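Local coordinates for protein serpin-ZX (Arabidopsis thaliana, PDB 3LE2) that inhibits target proteases, among them metacaspase-9 and RD21A, through a cleavable reactive centre loop, and so limits programmed cell death in the plant, at residues 31-37 / 383-389; 18-23 / 293-297; 152-157 / 327-331; 220-224 / 362-366; 8-12 / 62-66. One frame throughout, in Å; residues are numbered along the deposited sequence.

Contact 1 of 5, residues 31-37 / 383-389; sequences SNVIFSP and LFIGQVV
Ser36 OG donates to Leu383 O over 2.8 Å, in the plane of that carbonyl, and the same hydroxyl is hydrogen-bonded to Ser39 OG. Its rotation puts it there: OG lies anti to the backbone N (chi1 171°), at the N-cap of the following helix. The two strands run antiparallel (176° between their axes). Their ladder consists of the hydrogen-bonded pairs Val33 with Gln387 and Phe35 with Ile385, with Ile34 and Gly386 forming the non-hydrogen-bonded pair between them. At the far end side chains extend the grip: Val389 N gives a 2.8 Å bond to Asn32 OD1, while Asn32 ND2 bonds to Asp390 O, and Gln387 NE2 reaches Ser31 O at 3.2 Å, with the acceptor in the plane of the Gln387 amide. Apolar side chains pack on both faces. Ile34 CD1 sits 3.7 Å from Phe384 CB on one; on the other, Phe35 lies alongside Ile385, whose CD1 meets Pro37 CG at 3.6 Å, and helix 5-25 covers this face. Leu383 and Phe384 both oppose Val374, a classic beta bulge. With His329 NE2 hydrogen-bonded to Ser36 N, the Ser36 end corresponds to the shutter region of the serpin fold, beneath sheet A.

Contact 2 of 5, residues 18-23 / 293-297; sequences NLAKHV and VLKGL
Two side-chain rotations bring Leu297 onto the ring of His22: in each residue CG lies anti to the carbonyl carbon, beside the backbone N, with chi1 -65° in Leu297 and -71° in His22. As a result Leu297 CD2 stands over one face of the imidazole, 3.5 Å from the ring centroid and only 12° off the normal, a CH-pi contact centred on the ring. The same methyl is 3.3 Å from Asn18 ND2, whose side chain runs past that of Leu297 in the opposite direction. The other branch of Leu297 turns to Leu19: CD1 meets Leu19 CD1 at 3.7 Å, the two side chains crossing at about a right angle. Leu19 CD1 is then wedged against Val293 CG2 at 3.4 Å, tighter than the usual separation of two methyl carbons. Further along the helix, Val23 CG2 meets Val293 CG1 more loosely, at 4.2 Å. These contacts join helix 5-25, the first of the serpin fold, to the C-terminal end of the short helix 291-296 that follows strand 277-289; Leu297 is the first residue to leave helical backbone angles. Leu19 and Val23 also pack on Phe35 and Val33 of strand 33-35. Since methyl groups meet one another, a ring face and the Asn18 amide, with no polar pair between the segments, the fit probably rests on shape and dispersion rather than directed polar bonds.

Contact 3 of 5, residues 152-157 / 327-331; sequences ITEVLP and IFHKA
The irregular segment 152-157 passes over strand 327-331: Val155 CA and Lys330 CA are 5.5 Å apart, Leu156 CA and Phe328 CA 6.4 Å. In the serpin fold this is the connection from the helix that lies across sheet A, here helix 129-147, to the central strand 167-176. That strand still pairs directly with 326-335, as expected of the stressed native state in which the reactive centre loop has not been inserted between the two. In serpins generally, such a connection has to shift when insertion occurs. Leu156 covers one face of the Phe328 ring: its CG is 3.7 Å from the ring centroid, offset toward the rim, and CD1 comes within 3.5 Å of Phe328 CD1. The two side chains cross nearly at right angles, and Pro157 CD adds a looser touch at 4.3 Å from Phe328 CD2. Val155 CG1 fits between Phe328 and Lys330, 4.0 Å from Lys330 CB. Lys330 bends at chi2 (91°) and chi3 (138°), passing Ile152 CG2 with its CG and then turning its ammonium group toward the backbone of Glu154; the resulting bond from NZ to Glu154 O is weak. A second polar link runs through one water, which donates to Val155 O at 2.8 Å and to His329 O at 3.1 Å.

Contact 4 of 5, residues 220-224 / 362-366; sequences FKVLG and IDFVA
The C-terminal end of the reactive centre loop region enters strand 361-365 here, in the part of the serpin fold usually called sheet C, and packs across strand 220-226 of sheet B. The short strand axes are 8.5 Å apart at closest approach and cross at -83°, a nearly orthogonal packing filled by Phe364. With its CG anti to the backbone N (chi1 -170°), the ring is carried over to the opposing strand. Leu223 CB lies over one face, 3.6 Å from the ring centroid and displaced toward the rim at CZ; Leu223 CD2 touches the same ring at CE2, 3.8 Å away. Lys221 CB approaches Phe364 CD1 at 3.9 Å, after which the extended lysine chain runs on to Asp363. Its NZ donates to Asp363 O at 2.8 Å from 37° above the carbonyl plane, and also to a water 3.0 Å away that accepts from Asp363 N. The Asp363 carboxylate is engaged by Arg275 and the backbone N of Glu276. With Lys221 NZ 5.9 Å from Asp363 OD2, the ammonium group is held by the Asp363 carbonyl and the water rather than by a salt bridge, while the Phe364 ring makes the apolar part.

Contact 5 of 5, residues 8-12 / 62-66; sequences SISLQ and FLKFS
Ser8, near the start of helix 5-25, meets the residues that terminate helix 54-63, so the contact joins the first helix of the serpin fold to the end of another in the helical part of the body. Its OG donates to Lys64 O at 2.8 Å, with a C=O...O angle of 162°. Lys64 is the first residue to leave helical backbone angles and has positive phi (72°). Ser8 also covers one face of the Phe65 ring: its OG is 3.6 Å above the plane, over the centre, and Ser8 CB makes a CH-pi contact 3.9 Å from the centroid. One turn on, Leu11 CB packs on the aliphatic part of Lys64, 3.6 Å from its CG. The lysine chain bends at chi2, and its NZ has a weak bond to Ser61 O. Gln12 comes next, its backbone N bonded to Ser8 O within the helix. Its amide plane stands 80° from the plane of Phe65, the two side chains crossing at about a right angle, and Phe65 meets a further ring, that of Phe74. Gln12 is buried, and its CG lies 3.3 Å from Leu63 O.

From the N terminus, helix 5-25 opens contact 5, which closes first at 62-66, and contact 2, which opens inside that loop and closes at 293-297, so the two cross. Contact 1 starts next, at 31-37, and closes last, at 383-389; it crosses contacts 5 and 2 and encloses contacts 3 and 4. Those two cross each other as well as contact 2, and both follow contact 5 in series. Contacts 1 and 2 touch where Ala20 meets Phe35, contacts 1 and 3 through Ser36 and His329. Helix 5-25 joins the helical body to the core strands, whereas contact 4, about 32 Å from contact 3 between centres, joins the C-terminal end of the reactive-loop region to strand 220-226.

Contact 1 of 5, residues 31-37 / 383-389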
# COMPACT_ATOMS: atom_id res chain seq x y z
N SER A 31 8.11 -4.75 14.59
CA SER A 31 8.45 -4.17 13.29
C SER A 31 7.26 -3.52 12.61
O SER A 31 6.30 -4.20 12.27
CB SER A 31 9.03 -5.23 12.34
OG SER A 31 10.26 -5.76 12.81
N ASN A 32 7.33 -2.22 12.37
CA ASN A 32 6.32 -1.53 11.60
C ASN A 32 6.28 -2.09 10.18
O ASN A 32 7.30 -2.56 9.68
CB ASN A 32 6.62 -0.03 11.56
CG ASN A 32 6.45 0.62 12.91
OD1 ASN A 32 5.63 0.19 13.72
ND2 ASN A 32 7.23 1.67 13.16
N VAL A 33 5.10 -2.03 9.56
CA VAL A 33 4.94 -2.44 8.17
C VAL A 33 4.19 -1.37 7.37
O VAL A 33 3.25 -0.76 7.89
CB VAL A 33 4.12 -3.75 8.06
CG1 VAL A 33 3.84 -4.08 6.59
CG2 VAL A 33 4.80 -4.89 8.75
N ILE A 34 4.59 -1.13 6.13
CA ILE A 34 3.78 -0.35 5.18
C ILE A 34 4.07 -0.91 3.79
O ILE A 34 5.22 -1.16 3.48
CB ILE A 34 4.09 1.16 5.22
CG1 ILE A 34 3.08 1.95 4.39
CG2 ILE A 34 5.51 1.45 4.75
CD1 ILE A 34 1.68 2.00 4.99
N PHE A 35 3.03 -1.14 2.98
CA PHE A 35 3.25 -1.57 1.60
C PHE A 35 2.05 -1.22 0.73
O PHE A 35 0.97 -0.98 1.24
CB PHE A 35 3.52 -3.08 1.54
CG PHE A 35 2.28 -3.93 1.69
CD1 PHE A 35 1.77 -4.21 2.95
CD2 PHE A 35 1.63 -4.44 0.58
CE1 PHE A 35 0.62 -5.00 3.11
CE2 PHE A 35 0.48 -5.22 0.72
CZ PHE A 35 -0.03 -5.50 1.99
N SER A 36 2.24 -1.20 -0.58
CA SER A 36 1.16 -0.85 -1.49
C SER A 36 0.61 -2.06 -2.25
O SER A 36 1.26 -2.57 -3.17
CB SER A 36 1.63 0.22 -2.48
OG SER A 36 0.66 0.43 -3.49
N PRO A 37 -0.58 -2.52 -1.87
CA PRO A 37 -1.25 -3.66 -2.52
C PRO A 37 -1.53 -3.36 -3.99
O PRO A 37 -1.40 -4.24 -4.84
CB PRO A 37 -2.57 -3.78 -1.75
CG PRO A 37 -2.38 -3.03 -0.49
CD PRO A 37 -1.38 -1.96 -0.77
N LEU A 383 -4.26 2.28 -1.58
CA LEU A 383 -2.84 2.58 -1.86
C LEU A 383 -1.87 1.90 -0.90
O LEU A 383 -0.82 1.43 -1.32
CB LEU A 383 -2.54 4.08 -1.81
CG LEU A 383 -3.00 4.89 -3.01
CD1 LEU A 383 -4.53 5.01 -2.99
CD2 LEU A 383 -2.34 6.26 -2.97
N PHE A 384 -2.21 1.88 0.39
CA PHE A 384 -1.30 1.37 1.41
C PHE A 384 -2.07 0.62 2.48
O PHE A 384 -3.16 1.02 2.86
CB PHE A 384 -0.56 2.51 2.13
CG PHE A 384 0.40 3.28 1.26
CD1 PHE A 384 1.59 2.69 0.83
CD2 PHE A 384 0.14 4.60 0.91
CE1 PHE A 384 2.49 3.41 0.04
CE2 PHE A 384 1.03 5.31 0.12
CZ PHE A 384 2.21 4.71 -0.31
N ILE A 385 -1.47 -0.47 2.96
CA ILE A 385 -1.88 -1.12 4.20
C ILE A 385 -0.64 -1.21 5.09
O ILE A 385 0.46 -1.45 4.62
CB ILE A 385 -2.42 -2.54 3.95
CG1 ILE A 385 -3.58 -2.51 2.96
CG2 ILE A 385 -2.83 -3.22 5.28
CD1 ILE A 385 -4.08 -3.89 2.56
N GLY A 386 -0.82 -1.01 6.39
CA GLY A 386 0.31 -1.05 7.30
C GLY A 386 -0.08 -1.31 8.74
O GLY A 386 -1.27 -1.35 9.09
N GLN A 387 0.92 -1.49 9.58
CA GLN A 387 0.70 -1.57 11.01
C GLN A 387 1.74 -0.71 11.70
O GLN A 387 2.91 -0.71 11.32
CB GLN A 387 0.82 -3.01 11.49
CG GLN A 387 2.23 -3.59 11.58
CD GLN A 387 2.22 -4.92 12.31
OE1 GLN A 387 1.15 -5.48 12.56
NE2 GLN A 387 3.41 -5.42 12.67
N VAL A 388 1.29 0.05 12.69
CA VAL A 388 2.18 0.83 13.55
C VAL A 388 2.24 0.11 14.88
O VAL A 388 1.27 0.09 15.64
CB VAL A 388 1.65 2.28 13.75
CG1 VAL A 388 2.59 3.08 14.63
CG2 VAL A 388 1.48 2.97 12.41
N VAL A 389 3.38 -0.55 15.14
CA VAL A 389 3.57 -1.28 16.39
C VAL A 389 4.59 -0.58 17.27
O VAL A 389 4.70 -0.88 18.45
CB VAL A 389 3.99 -2.75 16.16
CG1 VAL A 389 2.84 -3.56 15.54
CG2 VAL A 389 5.25 -2.83 15.29

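Contact 2 of 5, residues 18-23 / 293-297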
# COMPACT_ATOMS: atom_id res chain seq x y z
N ASN A 18 -5.26 -10.05 3.75
CA ASN A 18 -4.63 -11.32 4.08
C ASN A 18 -3.14 -11.29 3.69
O ASN A 18 -2.28 -11.78 4.42
CB ASN A 18 -5.37 -12.48 3.41
CG ASN A 18 -4.97 -13.83 3.97
OD1 ASN A 18 -4.49 -13.93 5.11
ND2 ASN A 18 -5.15 -14.87 3.18
N LEU A 19 -2.83 -10.70 2.54
CA LEU A 19 -1.45 -10.46 2.17
C LEU A 19 -0.75 -9.67 3.28
O LEU A 19 0.32 -10.06 3.75
CB LEU A 19 -1.36 -9.73 0.82
CG LEU A 19 0.03 -9.23 0.39
CD1 LEU A 19 1.01 -10.37 0.32
CD2 LEU A 19 -0.03 -8.50 -0.95
N ALA A 20 -1.38 -8.59 3.75
CA ALA A 20 -0.80 -7.82 4.86
C ALA A 20 -0.56 -8.68 6.10
O ALA A 20 0.43 -8.52 6.80
CB ALA A 20 -1.68 -6.62 5.20
N LYS A 21 -1.48 -9.60 6.37
CA LYS A 21 -1.34 -10.53 7.49
C LYS A 21 -0.09 -11.37 7.30
O LYS A 21 0.72 -11.51 8.22
CB LYS A 21 -2.57 -11.43 7.61
CG LYS A 21 -2.53 -12.47 8.75
CD LYS A 21 -2.70 -11.84 10.13
CE LYS A 21 -2.81 -12.91 11.22
NZ LYS A 21 -3.00 -12.35 12.59
N HIS A 22 0.06 -11.94 6.11
CA HIS A 22 1.23 -12.78 5.83
C HIS A 22 2.55 -12.00 5.86
O HIS A 22 3.55 -12.53 6.30
CB HIS A 22 1.08 -13.51 4.49
CG HIS A 22 0.06 -14.60 4.52
ND1 HIS A 22 0.33 -15.88 4.09
CD2 HIS A 22 -1.23 -14.61 4.93
CE1 HIS A 22 -0.76 -16.63 4.23
NE2 HIS A 22 -1.72 -15.88 4.74
N VAL A 23 2.55 -10.76 5.38
CA VAL A 23 3.76 -9.94 5.48
C VAL A 23 4.12 -9.71 6.94
O VAL A 23 5.26 -9.92 7.35
CB VAL A 23 3.61 -8.58 4.79
CG1 VAL A 23 4.82 -7.69 5.11
CG2 VAL A 23 3.41 -8.75 3.29
N VAL A 293 5.96 -14.32 0.44
CA VAL A 293 4.63 -14.26 1.05
C VAL A 293 3.57 -14.64 0.04
O VAL A 293 2.57 -15.24 0.41
CB VAL A 293 4.24 -12.88 1.65
CG1 VAL A 293 5.22 -12.45 2.70
CG2 VAL A 293 4.08 -11.85 0.57
N LEU A 294 3.78 -14.28 -1.22
CA LEU A 294 2.81 -14.62 -2.26
C LEU A 294 2.72 -16.13 -2.45
O LEU A 294 1.63 -16.67 -2.51
CB LEU A 294 3.13 -13.91 -3.57
CG LEU A 294 2.77 -12.43 -3.61
CD1 LEU A 294 3.41 -11.81 -4.84
CD2 LEU A 294 1.26 -12.20 -3.61
N LYS A 295 3.87 -16.80 -2.54
CA LYS A 295 3.90 -18.26 -2.56
C LYS A 295 3.12 -18.82 -1.38
O LYS A 295 2.37 -19.79 -1.51
CB LYS A 295 5.34 -18.78 -2.56
CG LYS A 295 5.96 -18.77 -3.95
CD LYS A 295 7.47 -18.68 -3.91
CE LYS A 295 8.09 -19.90 -3.31
NZ LYS A 295 9.57 -19.82 -3.49
N GLY A 296 3.29 -18.18 -0.22
CA GLY A 296 2.56 -18.54 0.98
C GLY A 296 1.05 -18.50 0.81
O GLY A 296 0.35 -19.35 1.34
N LEU A 297 0.55 -17.50 0.09
CA LEU A 297 -0.89 -17.39 -0.19
C LEU A 297 -1.30 -18.29 -1.34
O LEU A 297 -2.42 -18.18 -1.85
CB LEU A 297 -1.28 -15.95 -0.53
CG LEU A 297 -1.11 -14.95 0.60
CD1 LEU A 297 -0.81 -13.57 0.05
CD2 LEU A 297 -2.35 -14.95 1.47

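Contact 3 of 5, residues 152-157 / 327-331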
# COMPACT_ATOMS: atom_id res chain seq x y z
N ILE A 152 12.50 7.99 -3.09
CA ILE A 152 12.82 6.62 -2.70
C ILE A 152 14.20 6.23 -3.24
O ILE A 152 14.54 6.52 -4.39
CB ILE A 152 11.74 5.64 -3.15
CG1 ILE A 152 10.45 5.92 -2.38
CG2 ILE A 152 12.22 4.20 -2.94
CD1 ILE A 152 9.27 5.20 -2.91
N THR A 153 14.98 5.57 -2.40
CA THR A 153 16.42 5.59 -2.58
C THR A 153 17.05 4.21 -2.75
O THR A 153 18.07 4.06 -3.44
CB THR A 153 17.07 6.36 -1.41
OG1 THR A 153 18.14 7.18 -1.90
CG2 THR A 153 17.58 5.41 -0.32
N GLU A 154 16.44 3.19 -2.16
CA GLU A 154 17.04 1.86 -2.12
C GLU A 154 16.04 0.70 -2.16
O GLU A 154 15.88 -0.02 -1.17
CB GLU A 154 17.92 1.74 -0.87
CG GLU A 154 18.53 0.37 -0.67
CD GLU A 154 19.76 0.42 0.22
OE1 GLU A 154 20.52 1.40 0.13
OE2 GLU A 154 19.96 -0.53 1.01
N VAL A 155 15.39 0.51 -3.30
CA VAL A 155 14.44 -0.60 -3.45
C VAL A 155 15.08 -1.99 -3.26
O VAL A 155 14.51 -2.83 -2.58
CB VAL A 155 13.68 -0.54 -4.78
CG1 VAL A 155 12.46 -1.47 -4.73
CG2 VAL A 155 13.23 0.89 -5.05
N LEU A 156 16.25 -2.24 -3.86
CA LEU A 156 16.93 -3.52 -3.66
C LEU A 156 17.97 -3.44 -2.54
O LEU A 156 18.83 -2.57 -2.58
CB LEU A 156 17.59 -4.01 -4.96
CG LEU A 156 16.76 -4.76 -6.01
CD1 LEU A 156 15.59 -3.92 -6.50
CD2 LEU A 156 17.64 -5.13 -7.16
N PRO A 157 17.87 -4.33 -1.53
CA PRO A 157 18.87 -4.36 -0.45
C PRO A 157 20.18 -4.94 -0.95
O PRO A 157 20.18 -5.71 -1.92
CB PRO A 157 18.25 -5.32 0.58
CG PRO A 157 16.82 -5.42 0.23
CD PRO A 157 16.75 -5.25 -1.25
N ILE A 327 10.32 -10.10 -6.51
CA ILE A 327 9.49 -8.92 -6.68
C ILE A 327 9.82 -7.97 -5.54
O ILE A 327 9.32 -8.11 -4.42
CB ILE A 327 7.99 -9.24 -6.70
CG1 ILE A 327 7.67 -10.20 -7.85
CG2 ILE A 327 7.16 -7.96 -6.81
CD1 ILE A 327 6.26 -10.80 -7.78
N PHE A 328 10.69 -7.01 -5.84
CA PHE A 328 11.18 -6.03 -4.86
C PHE A 328 10.23 -4.85 -4.74
O PHE A 328 9.94 -4.16 -5.73
CB PHE A 328 12.58 -5.56 -5.24
CG PHE A 328 13.63 -6.65 -5.19
CD1 PHE A 328 14.18 -7.17 -6.36
CD2 PHE A 328 14.05 -7.17 -3.96
CE1 PHE A 328 15.17 -8.17 -6.31
CE2 PHE A 328 15.02 -8.18 -3.91
CZ PHE A 328 15.58 -8.68 -5.08
N HIS A 329 9.74 -4.60 -3.52
CA HIS A 329 8.80 -3.51 -3.29
C HIS A 329 9.24 -2.61 -2.14
O HIS A 329 9.71 -3.07 -1.10
CB HIS A 329 7.39 -4.05 -3.01
CG HIS A 329 6.38 -2.97 -2.70
ND1 HIS A 329 5.93 -2.08 -3.65
CD2 HIS A 329 5.72 -2.67 -1.56
CE1 HIS A 329 5.06 -1.25 -3.10
NE2 HIS A 329 4.91 -1.59 -1.83
N LYS A 330 9.07 -1.31 -2.34
CA LYS A 330 9.37 -0.35 -1.30
C LYS A 330 8.28 0.70 -1.20
O LYS A 330 7.75 1.18 -2.22
CB LYS A 330 10.73 0.31 -1.57
CG LYS A 330 11.16 1.33 -0.50
CD LYS A 330 12.00 0.69 0.60
CE LYS A 330 13.17 1.59 0.98
NZ LYS A 330 14.24 0.87 1.71
N ALA A 331 7.97 1.06 0.04
CA ALA A 331 6.96 2.04 0.36
C ALA A 331 7.42 2.83 1.58
O ALA A 331 8.25 2.35 2.36
CB ALA A 331 5.66 1.33 0.66
O HOH W 1 12.67 -3.90 -0.80

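Contact 4 of 5, residues 220-224 / 362-366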
# COMPACT_ATOMS: atom_id res chain seq x y z
N PHE A 220 -13.25 -2.75 18.61
CA PHE A 220 -12.32 -1.82 17.98
C PHE A 220 -12.98 -0.53 17.57
O PHE A 220 -14.20 -0.39 17.63
CB PHE A 220 -11.66 -2.45 16.76
CG PHE A 220 -12.63 -2.85 15.68
CD1 PHE A 220 -13.33 -4.05 15.77
CD2 PHE A 220 -12.83 -2.04 14.57
CE1 PHE A 220 -14.23 -4.42 14.76
CE2 PHE A 220 -13.73 -2.41 13.56
CZ PHE A 220 -14.41 -3.60 13.66
N LYS A 221 -12.17 0.43 17.15
CA LYS A 221 -12.66 1.68 16.62
C LYS A 221 -11.96 2.03 15.32
O LYS A 221 -10.87 1.52 15.04
CB LYS A 221 -12.48 2.79 17.63
CG LYS A 221 -13.32 2.62 18.88
CD LYS A 221 -12.85 3.59 19.95
CE LYS A 221 -13.35 3.17 21.31
NZ LYS A 221 -12.96 4.19 22.32
N VAL A 222 -12.60 2.86 14.51
CA VAL A 222 -11.99 3.34 13.28
C VAL A 222 -12.01 4.86 13.19
O VAL A 222 -13.03 5.50 13.47
CB VAL A 222 -12.65 2.75 12.04
CG1 VAL A 222 -11.93 3.24 10.78
CG2 VAL A 222 -12.64 1.23 12.12
N LEU A 223 -10.86 5.43 12.82
CA LEU A 223 -10.74 6.86 12.60
C LEU A 223 -10.37 7.11 11.14
O LEU A 223 -9.51 6.43 10.60
CB LEU A 223 -9.67 7.47 13.50
CG LEU A 223 -9.13 8.83 13.06
CD1 LEU A 223 -10.14 9.94 13.28
CD2 LEU A 223 -7.83 9.13 13.79
N GLY A 224 -11.07 8.04 10.49
CA GLY A 224 -10.71 8.44 9.14
C GLY A 224 -10.13 9.84 9.15
O GLY A 224 -10.70 10.73 9.78
N ILE A 362 -16.81 10.58 22.40
CA ILE A 362 -16.12 9.33 22.18
C ILE A 362 -14.61 9.54 22.30
O ILE A 362 -14.11 10.64 22.07
CB ILE A 362 -16.46 8.77 20.78
CG1 ILE A 362 -16.30 7.26 20.74
CG2 ILE A 362 -15.61 9.41 19.70
CD1 ILE A 362 -16.55 6.71 19.37
N ASP A 363 -13.90 8.50 22.71
CA ASP A 363 -12.44 8.55 22.77
C ASP A 363 -11.83 7.75 21.63
O ASP A 363 -12.34 6.70 21.22
CB ASP A 363 -11.90 8.01 24.10
CG ASP A 363 -12.25 8.90 25.28
OD1 ASP A 363 -12.51 10.11 25.08
OD2 ASP A 363 -12.26 8.40 26.42
N PHE A 364 -10.73 8.28 21.10
CA PHE A 364 -9.90 7.53 20.20
C PHE A 364 -8.46 7.82 20.62
O PHE A 364 -7.88 8.84 20.24
CB PHE A 364 -10.17 7.93 18.75
CG PHE A 364 -9.51 7.02 17.75
CD1 PHE A 364 -10.21 5.95 17.20
CD2 PHE A 364 -8.19 7.23 17.36
CE1 PHE A 364 -9.61 5.10 16.29
CE2 PHE A 364 -7.58 6.39 16.44
CZ PHE A 364 -8.29 5.32 15.90
N VAL A 365 -7.89 6.95 21.44
CA VAL A 365 -6.54 7.16 21.96
C VAL A 365 -5.63 6.04 21.49
O VAL A 365 -5.69 4.92 21.98
CB VAL A 365 -6.54 7.25 23.50
CG1 VAL A 365 -5.10 7.34 24.04
CG2 VAL A 365 -7.39 8.44 23.95
N ALA A 366 -4.80 6.34 20.50
CA ALA A 366 -4.04 5.30 19.83
C ALA A 366 -2.68 5.11 20.50
O ALA A 366 -1.63 5.34 19.90
CB ALA A 366 -3.87 5.64 18.36
O HOH W 2 -14.92 5.84 23.90

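Contact 5 of 5, residues 8-12 / 62-66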
# COMPACT_ATOMS: atom_id res chain seq x y z
N SER A 8 -14.72 -6.59 -8.05
CA SER A 8 -13.31 -6.93 -8.23
C SER A 8 -12.45 -6.24 -7.18
O SER A 8 -11.68 -6.88 -6.47
CB SER A 8 -12.83 -6.55 -9.64
OG SER A 8 -13.15 -7.54 -10.60
N ILE A 9 -12.60 -4.92 -7.10
CA ILE A 9 -11.87 -4.11 -6.13
C ILE A 9 -12.17 -4.54 -4.71
O ILE A 9 -11.28 -4.60 -3.87
CB ILE A 9 -12.23 -2.62 -6.28
CG1 ILE A 9 -11.77 -2.10 -7.64
CG2 ILE A 9 -11.61 -1.80 -5.14
CD1 ILE A 9 -12.13 -0.65 -7.86
N SER A 10 -13.43 -4.84 -4.44
CA SER A 10 -13.83 -5.27 -3.11
C SER A 10 -13.21 -6.63 -2.77
O SER A 10 -12.71 -6.82 -1.66
CB SER A 10 -15.35 -5.31 -2.98
OG SER A 10 -15.74 -5.47 -1.62
N LEU A 11 -13.23 -7.56 -3.71
CA LEU A 11 -12.54 -8.83 -3.49
C LEU A 11 -11.03 -8.66 -3.32
O LEU A 11 -10.44 -9.23 -2.41
CB LEU A 11 -12.85 -9.81 -4.63
CG LEU A 11 -14.34 -10.18 -4.74
CD1 LEU A 11 -14.61 -10.93 -6.03
CD2 LEU A 11 -14.79 -11.00 -3.54
N GLN A 12 -10.41 -7.85 -4.19
CA GLN A 12 -8.96 -7.60 -4.11
C GLN A 12 -8.54 -7.07 -2.75
O GLN A 12 -7.54 -7.51 -2.20
CB GLN A 12 -8.51 -6.60 -5.17
CG GLN A 12 -8.39 -7.14 -6.56
CD GLN A 12 -7.44 -6.30 -7.41
OE1 GLN A 12 -6.99 -6.73 -8.48
NE2 GLN A 12 -7.13 -5.09 -6.93
N PHE A 62 -6.25 -14.90 -8.59
CA PHE A 62 -5.73 -14.21 -7.41
C PHE A 62 -6.14 -12.74 -7.45
O PHE A 62 -6.37 -12.12 -6.41
CB PHE A 62 -4.21 -14.33 -7.35
CG PHE A 62 -3.60 -13.67 -6.14
CD1 PHE A 62 -3.43 -14.38 -4.96
CD2 PHE A 62 -3.19 -12.34 -6.19
CE1 PHE A 62 -2.86 -13.77 -3.83
CE2 PHE A 62 -2.62 -11.73 -5.08
CZ PHE A 62 -2.46 -12.44 -3.90
N LEU A 63 -6.23 -12.20 -8.65
CA LEU A 63 -6.42 -10.77 -8.84
C LEU A 63 -7.87 -10.39 -9.08
O LEU A 63 -8.20 -9.21 -9.15
CB LEU A 63 -5.55 -10.29 -10.00
CG LEU A 63 -4.05 -10.25 -9.71
CD1 LEU A 63 -3.27 -9.89 -10.98
CD2 LEU A 63 -3.76 -9.27 -8.56
N LYS A 64 -8.73 -11.41 -9.23
CA LYS A 64 -10.20 -11.26 -9.30
C LYS A 64 -10.69 -10.63 -10.60
O LYS A 64 -11.64 -9.86 -10.60
CB LYS A 64 -10.75 -10.46 -8.10
CG LYS A 64 -10.21 -10.90 -6.74
CD LYS A 64 -10.49 -12.38 -6.46
CE LYS A 64 -9.85 -12.80 -5.14
NZ LYS A 64 -9.94 -14.26 -4.86
N PHE A 65 -10.01 -10.95 -11.69
CA PHE A 65 -10.43 -10.49 -13.01
C PHE A 65 -10.34 -11.69 -13.92
O PHE A 65 -9.53 -12.58 -13.69
CB PHE A 65 -9.51 -9.38 -13.53
CG PHE A 65 -9.76 -8.03 -12.89
CD1 PHE A 65 -10.63 -7.12 -13.46
CD2 PHE A 65 -9.11 -7.68 -11.72
CE1 PHE A 65 -10.86 -5.87 -12.88
CE2 PHE A 65 -9.33 -6.43 -11.14
CZ PHE A 65 -10.21 -5.53 -11.72
N SER A 66 -11.17 -11.71 -14.96
CA SER A 66 -11.31 -12.89 -15.81
C SER A 66 -10.25 -13.02 -16.91
O SER A 66 -9.92 -14.14 -17.30
CB SER A 66 -12.71 -12.95 -16.42
OG SER A 66 -13.65 -13.40 -15.46